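Local coordinates for photosystem II assembly protein Ycf48 (Thermosynechococcus elongatus, PDB 2XBG), which probably acts early in photosystem II assembly, where it is needed for optimal efficiency, and in the replacement of photodamaged D1 protein, at residues 28-33 with 313-318; 267-272 with 292-297. All coordinates share one frame; numbering follows the deposited sequence.

Interaction 1 of 2, residues 28-33 with 313-318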
loop_
_atom_site.group_PDB
_atom_site.type_symbol
_atom_site.label_atom_id
_atom_site.label_comp_id
_atom_site.label_asym_id
_atom_site.label_seq_id
_atom_site.Cartn_x
_atom_site.Cartn_y
_atom_site.Cartn_z
ATOM N N GLU A 28 0.926 0.424 7.883
ATOM C CA GLU A 28 1.349 0.580 6.506
ATOM C C GLU A 28 0.101 0.486 5.634
ATOM O O GLU A 28 -0.632 -0.513 5.725
ATOM C CB GLU A 28 2.260 -0.607 6.207
ATOM C CG GLU A 28 2.742 -0.782 4.800
ATOM C CD GLU A 28 3.476 -2.115 4.696
ATOM O OE1 GLU A 28 2.747 -3.132 4.634
ATOM O OE2 GLU A 28 4.748 -2.076 4.668
ATOM N N ALA A 29 -0.152 1.447 4.756
ATOM C CA ALA A 29 -1.298 1.414 3.869
ATOM C C ALA A 29 -0.883 0.625 2.649
ATOM O O ALA A 29 0.128 0.905 2.015
ATOM C CB ALA A 29 -1.770 2.808 3.528
ATOM N N ILE A 30 -1.644 -0.406 2.358
ATOM C CA ILE A 30 -1.472 -1.261 1.167
ATOM C C ILE A 30 -2.533 -0.931 0.152
ATOM O O ILE A 30 -3.696 -0.713 0.505
ATOM C CB ILE A 30 -1.488 -2.761 1.463
ATOM C CG1 ILE A 30 -0.349 -3.216 2.378
ATOM C CG2 ILE A 30 -1.822 -3.623 0.208
ATOM C CD1 ILE A 30 -0.693 -4.599 3.026
ATOM N N GLN A 31 -2.132 -0.814 -1.110
ATOM C CA GLN A 31 -3.062 -0.716 -2.235
ATOM C C GLN A 31 -3.166 -2.101 -2.854
ATOM O O GLN A 31 -2.179 -2.673 -3.337
ATOM C CB GLN A 31 -2.581 0.281 -3.281
ATOM C CG GLN A 31 -3.410 0.295 -4.553
ATOM C CD GLN A 31 -4.810 0.852 -4.376
ATOM O OE1 GLN A 31 -4.937 2.031 -4.028
ATOM N NE2 GLN A 31 -5.843 0.050 -4.575
ATOM N N LEU A 32 -4.360 -2.667 -2.721
ATOM C CA LEU A 32 -4.574 -3.966 -3.311
ATOM C C LEU A 32 -4.699 -3.808 -4.826
ATOM O O LEU A 32 -4.918 -2.727 -5.351
ATOM C CB LEU A 32 -5.889 -4.504 -2.720
ATOM C CG LEU A 32 -5.795 -4.869 -1.244
ATOM C CD1 LEU A 32 -7.234 -5.075 -0.747
ATOM C CD2 LEU A 32 -4.895 -6.073 -0.952
ATOM N N PRO A 33 -4.658 -4.948 -5.556
ATOM C CA PRO A 33 -4.826 -4.934 -7.014
ATOM C C PRO A 33 -6.281 -4.860 -7.445
ATOM O O PRO A 33 -6.855 -5.739 -8.095
ATOM C CB PRO A 33 -4.096 -6.214 -7.421
ATOM C CG PRO A 33 -4.292 -7.130 -6.294
ATOM C CD PRO A 33 -4.112 -6.223 -5.064
ATOM N N GLY A 313 -9.771 -0.129 -2.499
ATOM C CA GLY A 313 -8.771 -1.151 -2.453
ATOM C C GLY A 313 -7.635 -0.869 -1.496
ATOM O O GLY A 313 -6.680 -1.644 -1.453
ATOM N N ILE A 314 -7.798 0.151 -0.652
ATOM C CA ILE A 314 -6.769 0.456 0.341
ATOM C C ILE A 314 -7.098 -0.251 1.646
ATOM O O ILE A 314 -8.276 -0.324 2.067
ATOM C CB ILE A 314 -6.644 1.988 0.563
ATOM C CG1 ILE A 314 -6.087 2.620 -0.734
ATOM C CG2 ILE A 314 -5.783 2.322 1.816
ATOM C CD1 ILE A 314 -6.271 4.122 -0.938
ATOM N N LEU A 315 -6.083 -0.821 2.250
ATOM C CA LEU A 315 -6.190 -1.136 3.610
ATOM C C LEU A 315 -4.945 -0.786 4.348
ATOM O O LEU A 315 -3.921 -0.522 3.749
ATOM C CB LEU A 315 -6.512 -2.550 3.832
ATOM C CG LEU A 315 -5.794 -3.682 3.156
ATOM C CD1 LEU A 315 -4.543 -3.761 3.997
ATOM C CD2 LEU A 315 -6.239 -5.106 3.251
ATOM N N LEU A 316 -5.040 -0.723 5.652
ATOM C CA LEU A 316 -3.880 -0.608 6.483
ATOM C C LEU A 316 -3.526 -1.939 7.082
ATOM O O LEU A 316 -4.428 -2.721 7.466
ATOM C CB LEU A 316 -4.070 0.384 7.635
ATOM C CG LEU A 316 -4.555 1.781 7.323
ATOM C CD1 LEU A 316 -4.761 2.626 8.581
ATOM C CD2 LEU A 316 -3.624 2.504 6.410
ATOM N N ARG A 317 -2.242 -2.251 7.204
ATOM C CA ARG A 317 -1.703 -3.461 7.766
ATOM C C ARG A 317 -0.818 -3.090 8.959
ATOM O O ARG A 317 0.025 -2.179 8.882
ATOM C CB ARG A 317 -0.924 -4.266 6.737
ATOM C CG ARG A 317 -0.406 -5.541 7.319
ATOM C CD ARG A 317 0.288 -6.409 6.320
ATOM N NE ARG A 317 1.534 -5.847 5.919
ATOM C CZ ARG A 317 2.680 -6.049 6.562
ATOM N NH1 ARG A 317 2.827 -6.919 7.541
ATOM N NH2 ARG A 317 3.712 -5.420 6.070
ATOM N N TYR A 318 -0.955 -3.830 10.057
ATOM C CA TYR A 318 -0.208 -3.564 11.289
ATOM C C TYR A 318 1.185 -4.171 11.158
ATOM O O TYR A 318 1.352 -5.346 10.846
ATOM C CB TYR A 318 -0.979 -4.165 12.472
ATOM C CG TYR A 318 -0.402 -3.774 13.808
ATOM C CD1 TYR A 318 -0.881 -2.668 14.486
ATOM C CD2 TYR A 318 0.639 -4.475 14.372
ATOM C CE1 TYR A 318 -0.307 -2.250 15.685
ATOM C CE2 TYR A 318 1.204 -4.074 15.587
ATOM C CZ TYR A 318 0.731 -2.951 16.232
ATOM O OH TYR A 318 1.348 -2.567 17.416
#
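Arg317 packs against Ile30 and forms a salt bridge with Glu28, so that one side chain serves an apolar and an ionic partner on the strand beside it. Its CB lies 3.7 Å from Ile30 CD1, and its CD stays close to the same methyl. With chi1 near trans (-178°), the chain first runs extended; a turn at chi3 (70°) then swings the guanidinium alongside the extended side chain of Glu28. Here NH2 bridges to Glu28 OE1 (2.9 Å), meeting the oxygen on its syn side but well out of the carboxylate plane, while NE adds a weak bond to the same oxygen. The two flat groups are turned 54° apart, and Ile30 CD1 lies at the edge of the guanidinium, in its plane.

Beneath this pair the backbones run antiparallel. Glu28 and Arg317 exchange two hydrogen bonds, as do Ile30 and Leu315, and Leu32 N extends the series to Gly313 O (2.8 Å). On the other face, Ala29 CB is packed tightly on Leu316 CD2, at 3.4 Å.

This is the Velcro closure of a beta-propeller: within the chain, the N-terminal strand 27-31 is the outermost strand of a sheet otherwise built from the C-terminal strands 297-300, 305-309 and 314-318. Strand 314-318 therefore lies between 305-309 and 27-31, while Ala29 and Gln31 make backbone hydrogen bonds to the second subunit.

Interaction 2 of 2, residues 267-272 with 292-297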
loop_
_atom_site.group_PDB
_atom_site.type_symbol
_atom_site.label_atom_id
_atom_site.label_comp_id
_atom_site.label_asym_id
_atom_site.label_seq_id
_atom_site.Cartn_x
_atom_site.Cartn_y
_atom_site.Cartn_z
ATOM N N GLY A 267 -11.661 6.771 11.900
ATOM C CA GLY A 267 -12.697 7.463 11.176
ATOM C C GLY A 267 -12.221 7.958 9.824
ATOM O O GLY A 267 -11.386 7.362 9.104
ATOM N N GLY A 268 -12.997 8.937 9.381
ATOM C CA GLY A 268 -12.935 9.421 7.995
ATOM C C GLY A 268 -11.637 10.175 7.736
ATOM O O GLY A 268 -11.000 10.674 8.674
ATOM N N ALA A 269 -11.219 10.213 6.474
ATOM C CA ALA A 269 -10.167 11.159 6.114
ATOM C C ALA A 269 -8.918 10.878 6.935
ATOM O O ALA A 269 -8.378 11.769 7.568
ATOM C CB ALA A 269 -10.627 12.617 6.358
ATOM N N GLY A 270 -8.417 9.648 6.987
ATOM C CA GLY A 270 -7.189 9.383 7.723
ATOM C C GLY A 270 -7.189 9.590 9.241
ATOM O O GLY A 270 -6.151 9.472 9.863
ATOM N N ALA A 271 -8.335 9.814 9.876
ATOM C CA ALA A 271 -8.402 10.002 11.338
ATOM C C ALA A 271 -8.222 8.660 12.085
ATOM O O ALA A 271 -8.932 7.676 11.822
ATOM C CB ALA A 271 -9.715 10.640 11.731
ATOM N N LEU A 272 -7.184 8.528 12.903
ATOM C CA LEU A 272 -6.825 7.260 13.540
ATOM C C LEU A 272 -6.128 7.540 14.862
ATOM O O LEU A 272 -5.098 8.206 14.899
ATOM C CB LEU A 272 -5.953 6.381 12.628
ATOM C CG LEU A 272 -5.695 4.940 13.117
ATOM C CD1 LEU A 272 -6.956 4.085 13.310
ATOM C CD2 LEU A 272 -4.684 4.296 12.180
ATOM N N PRO A 292 -4.925 8.677 1.403
ATOM C CA PRO A 292 -6.160 9.120 0.782
ATOM C C PRO A 292 -7.304 8.113 0.824
ATOM O O PRO A 292 -7.787 7.626 -0.209
ATOM C CB PRO A 292 -5.700 9.456 -0.639
ATOM C CG PRO A 292 -4.588 8.446 -0.873
ATOM C CD PRO A 292 -3.870 8.351 0.416
ATOM N N SER A 293 -7.786 7.924 2.046
ATOM C CA SER A 293 -8.866 6.977 2.359
ATOM C C SER A 293 -9.541 7.303 3.678
ATOM O O SER A 293 -8.890 7.719 4.632
ATOM C CB SER A 293 -8.399 5.504 2.414
ATOM O OG SER A 293 -9.430 4.532 2.501
ATOM N N ASN A 294 -10.831 6.993 3.752
ATOM C CA ASN A 294 -11.535 6.825 5.020
ATOM C C ASN A 294 -11.130 5.494 5.622
ATOM O O ASN A 294 -10.831 4.541 4.917
ATOM C CB ASN A 294 -13.055 6.877 4.871
ATOM C CG ASN A 294 -13.546 8.178 4.323
ATOM O OD1 ASN A 294 -12.997 9.245 4.591
ATOM N ND2 ASN A 294 -14.658 8.093 3.588
ATOM N N PHE A 295 -11.139 5.357 6.938
ATOM C CA PHE A 295 -10.766 4.098 7.586
ATOM C C PHE A 295 -12.035 3.683 8.277
ATOM O O PHE A 295 -12.479 4.308 9.230
ATOM C CB PHE A 295 -9.691 4.400 8.644
ATOM C CG PHE A 295 -8.389 4.875 8.053
ATOM C CD1 PHE A 295 -8.019 4.389 6.797
ATOM C CD2 PHE A 295 -7.563 5.723 8.746
ATOM C CE1 PHE A 295 -6.835 4.792 6.238
ATOM C CE2 PHE A 295 -6.364 6.108 8.191
ATOM C CZ PHE A 295 -6.025 5.663 6.939
ATOM N N TYR A 296 -12.636 2.586 7.861
ATOM C CA TYR A 296 -14.006 2.190 8.238
ATOM C C TYR A 296 -14.120 1.101 9.301
ATOM O O TYR A 296 -15.091 1.054 10.059
ATOM C CB TYR A 296 -14.731 1.552 7.043
ATOM C CG TYR A 296 -15.000 2.523 5.922
ATOM C CD1 TYR A 296 -16.008 3.474 6.011
ATOM C CD2 TYR A 296 -14.174 2.547 4.806
ATOM C CE1 TYR A 296 -16.177 4.417 5.019
ATOM C CE2 TYR A 296 -14.370 3.465 3.812
ATOM C CZ TYR A 296 -15.384 4.384 3.904
ATOM O OH TYR A 296 -15.610 5.255 2.859
ATOM N N LYS A 297 -13.240 0.108 9.258
ATOM C CA LYS A 297 -13.436 -1.127 10.008
ATOM C C LYS A 297 -12.088 -1.701 10.402
ATOM O O LYS A 297 -11.202 -1.804 9.540
ATOM C CB LYS A 297 -14.154 -2.164 9.117
ATOM C CG LYS A 297 -14.425 -3.405 9.895
ATOM C CD LYS A 297 -14.574 -4.686 9.162
ATOM C CE LYS A 297 -15.866 -4.870 8.447
ATOM N NZ LYS A 297 -15.902 -6.341 8.183
#
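Asn294 OD1 accepts the backbone N-H of Ala269 (2.8 Å), taking it in the carbonyl plane on a lone pair. The side chain reaches this donor because chi1 of -61° places CG beside its own backbone N, and from there the amide oxygen reaches Ala269 N and passes close to Gly268 CA. Two further bonds join the backbones on either side of Asn294 in sequence. Ser293 O receives Gly270 N at 3.1 Å, and Phe295 N donates to Gly267 O at 3.0 Å, this last donor standing 37° above the carbonyl plane.

The turn also satisfies itself internally. Ala271 N binds Gly268 O, closing a type I' beta turn, and Gly267 N binds Ala271 O. Ala269 and Gly270 both have the positive phi angles of this turn type, which here joins strand 263-267 to strand 272-275 as a beta hairpin within one propeller blade. Segment 292-297, by contrast, belongs to the passage from that blade's strand 283-284 to strand 297-300 of the next.

The polar groups of this passage have partners of their own. Ser293 OG bonds to Asn294 O (2.8 Å) and accepts the backbone N of Gln311, whose side-chain OE1 in turn receives Asn294 N. At the other end of the Asn294 amide, ND2 donates to Tyr296 OH (3.1 Å), nearly in the amide plane, a bond made less certain by the two conformers of Tyr296.

Beside these bonds lies the Phe295 ring. Its CE2 comes within 3.4 Å of Gly270 CA, approached obliquely, while Ala271 O sits at the ring edge near CD2 and Ser293 O lies over one face toward the rim. Leu272 CB makes a looser apolar contact with CD2, and Ala266, Val288 and Ile308 also pack against the Phe295 side chain.

Along the chain, interaction 2 is nested inside the long loop that interaction 1 closes, yet their centres are only about 12 Å apart. They meet directly: Leu316 CD1 packs on Phe295 CZ at 3.7 Å and on Leu272 CD2 at 4.0 Å, and Ile314 touches the carbonyl O of Pro292 and the CB of Ser293. Residues 292-297 lead into strand 297-300 of the blade that residues 28-33 complete; interaction 1 joins strands from near both chain ends within one sheet, and interaction 2 ties the hairpin of the preceding blade to the entrance of that sheet. Together they lie where the seven-bladed ring is closed, and Gln31 of one subunit also packs on Pro292 of the other.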